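Local atomic coordinates of ureidoglycolate hydrolase (Arabidopsis thaliana, PDB entry 4PXE), a protein that hydrolyses (S)-ureidoglycolate to glyoxylate, ammonium and carbon dioxide with two manganese ions per subunit, completing plant purine breakdown without forming urea. Residues G223-I228 against M389-I394. Residues are numbered along the deposited sequence; the frame is centred on the assembly and turned at random.
Sequences GVVTAI and MGMIFI
Val225 puts one methyl squarely on the Phe393 ring: CG2 stands 3.5 Å from the ring centroid and only 6° off the ring normal, a CH-pi contact over the face. Its chi1 of 175° places CG1 anti to the backbone N and leaves CG2 beside that N, anti to the carbonyl carbon, over the ring. Met391 lies alongside Val225, pointing the same way, CB to CB 3.6 Å. At Gly223, the absence of a side chain leaves room for Phe393: its CB passes 3.9 Å from Gly223 CA, where a CB on the glycine would be crowded. The same pair is joined by two backbone hydrogen bonds, Gly223 N to Phe393 O and Phe393 N to Gly223 O, both 2.9 Å. Beyond Val225 the antiparallel strands, their directions 144° apart, part around a water that donates to Val225 O (2.7 Å) and accepts from Met391 N (2.9 Å). Ile228 reaches back over this end, its CD1 3.9 Å from Met389 CE and also against Met391 SD, filling the notch between the two bent methionine chains. With alanine in place of Phe393, Val225 CG2 would probably lose the ring it rests on and a gap would open on that side of the strands, while the CB beside Gly223 stayed. Strand 389-394 pairs in parallel with strand 201-209, which carries the manganese ligand His208, and the Met391 side chain is about 7 Å from a bound manganese ion; this antiparallel pair thus adjoins the two-manganese site of an M20-family hydrolase.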
# COMPACT_ATOMS: atom_id res chain seq x y z
N GLY A 223 1.81 -31.45 21.77
CA GLY A 223 0.46 -31.59 21.25
C GLY A 223 0.41 -32.63 20.14
O GLY A 223 1.19 -32.58 19.19
N VAL A 224 -0.49 -33.59 20.27
CA VAL A 224 -0.69 -34.56 19.21
C VAL A 224 -1.89 -34.09 18.40
O VAL A 224 -3.02 -34.06 18.89
CB VAL A 224 -0.91 -35.97 19.78
CG1 VAL A 224 -1.19 -36.96 18.66
CG2 VAL A 224 0.30 -36.40 20.61
N VAL A 225 -1.62 -33.65 17.17
CA VAL A 225 -2.65 -32.95 16.40
C VAL A 225 -3.60 -33.94 15.73
O VAL A 225 -3.17 -34.86 15.04
CB VAL A 225 -2.00 -32.05 15.33
CG1 VAL A 225 -3.07 -31.42 14.42
CG2 VAL A 225 -1.16 -30.99 16.01
N THR A 226 -4.90 -33.74 15.93
CA THR A 226 -5.89 -34.69 15.43
C THR A 226 -6.63 -34.22 14.17
O THR A 226 -7.23 -35.02 13.46
CB THR A 226 -6.93 -35.02 16.50
OG1 THR A 226 -7.68 -33.85 16.82
CG2 THR A 226 -6.25 -35.55 17.78
N ALA A 227 -6.60 -32.92 13.91
CA ALA A 227 -7.30 -32.36 12.77
C ALA A 227 -6.76 -30.97 12.50
O ALA A 227 -6.16 -30.35 13.38
CB ALA A 227 -8.81 -32.29 13.05
N ILE A 228 -6.99 -30.49 11.29
CA ILE A 228 -6.58 -29.15 10.88
C ILE A 228 -7.83 -28.42 10.39
O ILE A 228 -8.58 -28.95 9.57
CB ILE A 228 -5.55 -29.21 9.74
CG1 ILE A 228 -4.28 -29.94 10.20
CG2 ILE A 228 -5.24 -27.79 9.21
CD1 ILE A 228 -3.28 -30.20 9.08
N MET A 389 -1.32 -38.85 7.74
CA MET A 389 -0.66 -37.64 8.22
C MET A 389 -0.78 -37.49 9.72
O MET A 389 -1.76 -37.94 10.33
CB MET A 389 -1.28 -36.43 7.50
CG MET A 389 -0.85 -35.04 8.01
SD MET A 389 -1.75 -34.47 9.47
CE MET A 389 -3.39 -34.13 8.80
N GLY A 390 0.20 -36.83 10.33
CA GLY A 390 0.06 -36.37 11.70
C GLY A 390 0.94 -35.17 11.92
O GLY A 390 1.85 -34.91 11.12
N MET A 391 0.69 -34.45 13.00
CA MET A 391 1.54 -33.32 13.38
C MET A 391 1.89 -33.39 14.86
O MET A 391 1.07 -33.77 15.68
CB MET A 391 0.86 -31.97 13.11
CG MET A 391 0.47 -31.72 11.67
SD MET A 391 -0.04 -29.99 11.44
CE MET A 391 1.54 -29.18 11.69
N ILE A 392 3.12 -32.98 15.17
CA ILE A 392 3.57 -32.81 16.54
C ILE A 392 3.67 -31.30 16.80
O ILE A 392 4.43 -30.61 16.12
CB ILE A 392 4.98 -33.39 16.69
CG1 ILE A 392 5.00 -34.89 16.35
CG2 ILE A 392 5.51 -33.19 18.12
CD1 ILE A 392 6.38 -35.40 16.09
N PHE A 393 2.90 -30.80 17.76
CA PHE A 393 3.02 -29.41 18.23
C PHE A 393 3.95 -29.32 19.43
O PHE A 393 3.94 -30.18 20.32
CB PHE A 393 1.66 -28.86 18.67
CG PHE A 393 0.80 -28.29 17.56
CD1 PHE A 393 1.29 -28.07 16.27
CD2 PHE A 393 -0.51 -27.95 17.85
CE1 PHE A 393 0.44 -27.51 15.29
CE2 PHE A 393 -1.34 -27.40 16.89
CZ PHE A 393 -0.86 -27.19 15.62
N ILE A 394 4.75 -28.25 19.46
CA ILE A 394 5.50 -27.88 20.66
C ILE A 394 4.97 -26.53 21.17
O ILE A 394 4.35 -25.77 20.43
CB ILE A 394 7.01 -27.80 20.40
CG1 ILE A 394 7.33 -26.75 19.33
CG2 ILE A 394 7.58 -29.17 20.03
CD1 ILE A 394 8.83 -26.56 19.13
O HOH W 1 -0.90 -36.24 14.69